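Long-range contact in uncharacterized protein (Bacteroides ovatus CL02T12C04, PDB 6PTM), which probably hydrolyses carrageenan oligosaccharides from their chain ends, as an exo-acting glycoside hydrolase of family GH42: residues A[602-615]-A[626-638]. Numbering follows the deposited sequence.
Sequences EGILKNNPHEWDAI and SDIETVQKYLDEC
Tyr634 is the large bump of this contact: its ring leaves helix 626-636 and lies against a concave surface made by His610, Trp612 and Ile615. With CG anti to the backbone N (chi1 169°), the ring reaches across to segment 602-615. CD1 of Ile615 lies 3.6 Å from CD2 of Tyr634, and on the same side of the phenol ring the indole edge sits beside CZ and CE1, NE1 of Trp612 standing 3.4 Å from CZ of Tyr634, the ring planes inclined at 58°. A tyrosine suits this place because its flat ring packs on the isoleucine methyl and the indole edge while its hydroxyl accepts a weak hydrogen bond from Thr640 N. One turn back, threonine serves twice: CG2 of Thr630 presses tightly against CB of Leu605, while OG1 bonds back to Ser626 O. The parts joined belong to a Rossmann-like parallel sheet, in which strand 614-617, helix 625-636 and strand 640-643 form a beta-alpha-beta crossover; helix 602-607 packs beside the crossover helix, their axes crossing at 39°. At one end the long, extended Glu602 takes a hydrogen bond from Ser626 OG to OE1 (2.6 Å) and a salt bridge from Lys606 NZ to OE2. A water donating to both OE1 of Glu602 and OD1 of Asp627 probably eases the nearness of these acids; Thr569 OG1 holds Asp627 OD2. Without this carboxylate, as with an alanine here, Ser626 OG and the Lys606 ammonium would probably lose their mate and a gap open beside Thr630. At the far end histidine offers donors at two edges of one ring: ND1 of His610 meets the syn lone pair of Glu637 OE1 (2.9 Å), and NE2 points almost straight at Leu605 O, consistent with a protonated imidazole whose rotation both bonds fix.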
loop_
_atom_site.group_PDB
_atom_site.type_symbol
_atom_site.label_atom_id
_atom_site.label_comp_id
_atom_site.label_asym_id
_atom_site.label_seq_id
_atom_site.Cartn_x
_atom_site.Cartn_y
_atom_site.Cartn_z
ATOM N N GLU A 602 10.744 -4.932 18.383
ATOM C CA GLU A 602 10.405 -4.850 19.816
ATOM C C GLU A 602 8.884 -4.656 20.009
ATOM O O GLU A 602 8.282 -5.357 20.833
ATOM C CB GLU A 602 11.178 -3.714 20.482
ATOM C CG GLU A 602 10.783 -3.552 21.948
ATOM C CD GLU A 602 11.641 -2.594 22.757
ATOM O OE1 GLU A 602 12.599 -1.986 22.207
ATOM O OE2 GLU A 602 11.319 -2.441 23.946
ATOM N N GLY A 603 8.267 -3.732 19.270
ATOM C CA GLY A 603 6.842 -3.399 19.440
ATOM C C GLY A 603 5.933 -4.562 19.089
ATOM O O GLY A 603 4.957 -4.821 19.801
ATOM N N ILE A 604 6.236 -5.281 18.023
ATOM C CA ILE A 604 5.472 -6.494 17.642
ATOM C C ILE A 604 5.617 -7.559 18.741
ATOM O O ILE A 604 4.587 -8.188 19.122
ATOM C CB ILE A 604 5.923 -6.963 16.239
ATOM C CG1 ILE A 604 5.386 -6.027 15.154
ATOM C CG2 ILE A 604 5.525 -8.395 15.960
ATOM C CD1 ILE A 604 6.045 -6.192 13.782
ATOM N N LEU A 605 6.830 -7.813 19.228
ATOM C CA LEU A 605 7.018 -8.874 20.254
ATOM C C LEU A 605 6.247 -8.449 21.503
ATOM O O LEU A 605 5.648 -9.318 22.164
ATOM C CB LEU A 605 8.507 -9.094 20.548
ATOM C CG LEU A 605 9.173 -10.221 19.755
ATOM C CD1 LEU A 605 9.030 -9.997 18.262
ATOM C CD2 LEU A 605 10.640 -10.281 20.076
ATOM N N LYS A 606 6.237 -7.166 21.839
ATOM C CA LYS A 606 5.575 -6.752 23.104
ATOM C C LYS A 606 4.057 -6.699 22.955
ATOM O O LYS A 606 3.400 -6.852 23.961
ATOM C CB LYS A 606 6.107 -5.415 23.600
ATOM C CG LYS A 606 7.553 -5.536 24.028
ATOM C CD LYS A 606 8.105 -4.312 24.692
ATOM C CE LYS A 606 8.913 -4.714 25.907
ATOM N NZ LYS A 606 10.027 -3.767 26.088
ATOM N N ASN A 607 3.513 -6.460 21.770
ATOM C CA ASN A 607 2.069 -6.125 21.656
ATOM C C ASN A 607 1.267 -7.191 20.922
ATOM O O ASN A 607 0.063 -7.062 20.965
ATOM C CB ASN A 607 1.894 -4.780 20.959
ATOM C CG ASN A 607 2.402 -3.675 21.857
ATOM O OD1 ASN A 607 1.717 -3.318 22.816
ATOM N ND2 ASN A 607 3.605 -3.182 21.593
ATOM N N ASN A 608 1.899 -8.116 20.193
ATOM C CA ASN A 608 1.195 -9.059 19.279
ATOM C C ASN A 608 1.411 -10.502 19.750
ATOM O O ASN A 608 2.465 -10.832 20.294
ATOM C CB ASN A 608 1.660 -8.905 17.829
ATOM C CG ASN A 608 1.307 -7.579 17.195
ATOM O OD1 ASN A 608 0.730 -6.710 17.847
ATOM N ND2 ASN A 608 1.695 -7.396 15.935
ATOM N N PRO A 609 0.430 -11.419 19.588
ATOM C CA PRO A 609 0.683 -12.832 19.906
ATOM C C PRO A 609 1.844 -13.391 19.063
ATOM O O PRO A 609 1.981 -13.035 17.901
ATOM C CB PRO A 609 -0.654 -13.545 19.657
ATOM C CG PRO A 609 -1.589 -12.514 19.025
ATOM C CD PRO A 609 -0.978 -11.141 19.263
ATOM N N HIS A 610 2.684 -14.233 19.670
ATOM C CA HIS A 610 3.944 -14.759 19.082
ATOM C C HIS A 610 3.610 -15.948 18.176
ATOM O O HIS A 610 4.066 -17.067 18.442
ATOM C CB HIS A 610 4.950 -15.103 20.180
ATOM C CG HIS A 610 5.404 -13.889 20.932
ATOM N ND1 HIS A 610 6.300 -13.952 21.986
ATOM C CD2 HIS A 610 5.021 -12.597 20.861
ATOM C CE1 HIS A 610 6.480 -12.746 22.474
ATOM N NE2 HIS A 610 5.758 -11.900 21.768
ATOM N N GLU A 611 2.811 -15.700 17.148
ATOM C CA GLU A 611 2.253 -16.755 16.263
ATOM C C GLU A 611 3.249 -16.952 15.114
ATOM O O GLU A 611 2.928 -16.628 13.933
ATOM C CB GLU A 611 0.841 -16.340 15.842
ATOM C CG GLU A 611 -0.189 -16.400 16.961
ATOM C CD GLU A 611 -1.574 -15.845 16.630
ATOM O OE1 GLU A 611 -1.773 -15.313 15.535
ATOM O OE2 GLU A 611 -2.458 -15.920 17.489
ATOM N N TRP A 612 4.422 -17.467 15.450
ATOM C CA TRP A 612 5.479 -17.823 14.491
ATOM C C TRP A 612 6.415 -18.870 15.097
ATOM O O TRP A 612 6.340 -19.129 16.316
ATOM C CB TRP A 612 6.239 -16.566 14.067
ATOM C CG TRP A 612 6.800 -15.816 15.234
ATOM C CD1 TRP A 612 7.905 -16.126 15.963
ATOM C CD2 TRP A 612 6.299 -14.588 15.768
ATOM N NE1 TRP A 612 8.118 -15.177 16.923
ATOM C CE2 TRP A 612 7.151 -14.218 16.824
ATOM C CE3 TRP A 612 5.211 -13.769 15.450
ATOM C CZ2 TRP A 612 6.968 -13.054 17.552
ATOM C CZ3 TRP A 612 5.032 -12.609 16.164
ATOM C CH2 TRP A 612 5.885 -12.280 17.218
ATOM N N ASP A 613 7.254 -19.460 14.254
ATOM C CA ASP A 613 8.136 -20.595 14.631
ATOM C C ASP A 613 9.555 -20.051 14.791
ATOM O O ASP A 613 10.360 -20.642 15.503
ATOM C CB ASP A 613 8.079 -21.694 13.563
ATOM C CG ASP A 613 6.701 -22.209 13.245
ATOM O OD1 ASP A 613 5.928 -22.314 14.191
ATOM O OD2 ASP A 613 6.408 -22.494 12.018
ATOM N N ALA A 614 9.906 -18.963 14.108
ATOM C CA ALA A 614 11.271 -18.432 14.228
ATOM C C ALA A 614 11.335 -16.958 13.852
ATOM O O ALA A 614 10.547 -16.541 12.988
ATOM C CB ALA A 614 12.219 -19.242 13.366
ATOM N N ILE A 615 12.282 -16.258 14.486
ATOM C CA ILE A 615 12.761 -14.915 14.073
ATOM C C ILE A 615 14.114 -15.096 13.375
ATOM O O ILE A 615 15.018 -15.792 13.914
ATOM C CB ILE A 615 12.801 -13.987 15.302
ATOM C CG1 ILE A 615 11.387 -13.756 15.857
ATOM C CG2 ILE A 615 13.546 -12.689 15.002
ATOM C CD1 ILE A 615 11.360 -13.016 17.206
ATOM N N SER A 626 17.049 -2.650 24.219
ATOM C CA SER A 626 15.674 -3.179 24.407
ATOM C C SER A 626 15.276 -4.144 23.278
ATOM O O SER A 626 14.443 -5.050 23.506
ATOM C CB SER A 626 14.700 -2.036 24.581
ATOM O OG SER A 626 14.713 -1.165 23.469
ATOM N N ASP A 627 15.876 -4.048 22.101
ATOM C CA ASP A 627 15.643 -5.048 21.022
ATOM C C ASP A 627 16.145 -6.402 21.527
ATOM O O ASP A 627 15.410 -7.391 21.456
ATOM C CB ASP A 627 16.363 -4.717 19.704
ATOM C CG ASP A 627 15.766 -3.587 18.879
ATOM O OD1 ASP A 627 14.529 -3.513 18.795
ATOM O OD2 ASP A 627 16.546 -2.849 18.253
ATOM N N ILE A 628 17.400 -6.433 21.958
ATOM C CA ILE A 628 18.095 -7.674 22.394
ATOM C C ILE A 628 17.354 -8.278 23.591
ATOM O O ILE A 628 17.124 -9.500 23.571
ATOM C CB ILE A 628 19.575 -7.366 22.666
ATOM C CG1 ILE A 628 20.268 -7.014 21.347
ATOM C CG2 ILE A 628 20.218 -8.541 23.383
ATOM C CD1 ILE A 628 21.660 -6.469 21.473
ATOM N N GLU A 629 17.007 -7.459 24.591
ATOM C CA GLU A 629 16.243 -7.879 25.795
ATOM C C GLU A 629 14.917 -8.491 25.346
ATOM O O GLU A 629 14.521 -9.512 25.923
ATOM C CB GLU A 629 16.008 -6.707 26.760
ATOM C CG GLU A 629 17.255 -6.326 27.535
ATOM C CD GLU A 629 17.204 -4.979 28.246
ATOM O OE1 GLU A 629 16.207 -4.224 28.066
ATOM O OE2 GLU A 629 18.178 -4.677 28.968
ATOM N N THR A 630 14.227 -7.893 24.371
ATOM C CA THR A 630 12.917 -8.437 23.976
ATOM C C THR A 630 13.158 -9.755 23.225
ATOM O O THR A 630 12.385 -10.704 23.442
ATOM C CB THR A 630 12.091 -7.376 23.242
ATOM O OG1 THR A 630 12.012 -6.240 24.100
ATOM C CG2 THR A 630 10.697 -7.834 22.914
ATOM N N VAL A 631 14.192 -9.841 22.389
ATOM C CA VAL A 631 14.422 -11.109 21.640
ATOM C C VAL A 631 14.830 -12.191 22.653
ATOM O O VAL A 631 14.412 -13.336 22.444
ATOM C CB VAL A 631 15.422 -10.934 20.485
ATOM C CG1 VAL A 631 15.879 -12.268 19.922
ATOM C CG2 VAL A 631 14.827 -10.050 19.407
ATOM N N GLN A 632 15.496 -11.817 23.760
ATOM C CA GLN A 632 15.895 -12.775 24.838
ATOM C C GLN A 632 14.626 -13.370 25.443
ATOM O O GLN A 632 14.572 -14.631 25.611
ATOM C CB GLN A 632 16.782 -12.133 25.921
ATOM C CG GLN A 632 17.341 -13.151 26.936
ATOM C CD GLN A 632 18.085 -14.286 26.279
ATOM O OE1 GLN A 632 19.141 -14.095 25.672
ATOM N NE2 GLN A 632 17.501 -15.481 26.336
ATOM N N LYS A 633 13.627 -12.526 25.731
ATOM C CA LYS A 633 12.359 -12.979 26.373
ATOM C C LYS A 633 11.693 -14.008 25.451
ATOM O O LYS A 633 11.066 -14.964 25.963
ATOM C CB LYS A 633 11.418 -11.818 26.725
ATOM C CG LYS A 633 11.849 -10.968 27.914
ATOM C CD LYS A 633 10.772 -10.075 28.512
ATOM N N TYR A 634 11.820 -13.853 24.130
ATOM C CA TYR A 634 11.238 -14.815 23.177
ATOM C C TYR A 634 12.011 -16.139 23.261
ATOM O O TYR A 634 11.342 -17.168 23.276
ATOM C CB TYR A 634 11.191 -14.220 21.768
ATOM C CG TYR A 634 10.869 -15.230 20.709
ATOM C CD1 TYR A 634 9.648 -15.870 20.670
ATOM C CD2 TYR A 634 11.793 -15.522 19.741
ATOM C CE1 TYR A 634 9.363 -16.792 19.680
ATOM C CE2 TYR A 634 11.542 -16.450 18.757
ATOM C CZ TYR A 634 10.314 -17.075 18.717
ATOM O OH TYR A 634 10.108 -18.018 17.758
ATOM N N LEU A 635 13.347 -16.116 23.358
ATOM C CA LEU A 635 14.163 -17.347 23.579
ATOM C C LEU A 635 13.767 -18.013 24.900
ATOM O O LEU A 635 13.673 -19.260 24.904
ATOM C CB LEU A 635 15.659 -17.024 23.545
ATOM C CG LEU A 635 16.200 -16.707 22.151
ATOM C CD1 LEU A 635 17.559 -16.041 22.219
ATOM C CD2 LEU A 635 16.265 -17.951 21.275
ATOM N N ASP A 636 13.505 -17.217 25.941
ATOM C CA ASP A 636 13.085 -17.674 27.293
ATOM C C ASP A 636 11.700 -18.334 27.240
ATOM O O ASP A 636 11.441 -19.146 28.143
ATOM C CB ASP A 636 13.075 -16.546 28.341
ATOM C CG ASP A 636 14.423 -15.875 28.555
ATOM O OD1 ASP A 636 15.412 -16.440 28.122
ATOM O OD2 ASP A 636 14.458 -14.768 29.150
ATOM N N GLU A 637 10.854 -18.046 26.242
ATOM C CA GLU A 637 9.586 -18.802 26.042
ATOM C C GLU A 637 9.784 -20.008 25.112
ATOM O O GLU A 637 8.795 -20.454 24.584
ATOM C CB GLU A 637 8.488 -18.024 25.309
ATOM C CG GLU A 637 8.153 -16.637 25.803
ATOM C CD GLU A 637 7.361 -15.848 24.752
ATOM O OE1 GLU A 637 7.394 -16.172 23.496
ATOM O OE2 GLU A 637 6.700 -14.915 25.184
ATOM N N CYS A 638 10.996 -20.466 24.827
ATOM C CA CYS A 638 11.286 -21.617 23.926
ATOM C C CYS A 638 11.152 -21.190 22.450
ATOM O O CYS A 638 10.982 -22.074 21.617
ATOM C CB CYS A 638 10.421 -22.844 24.221
ATOM S SG CYS A 638 10.509 -23.429 25.938
HETATM O O HOH W 1 12.757 -3.292 16.762
HETATM O O HOH W 2 13.332 -1.122 19.820
#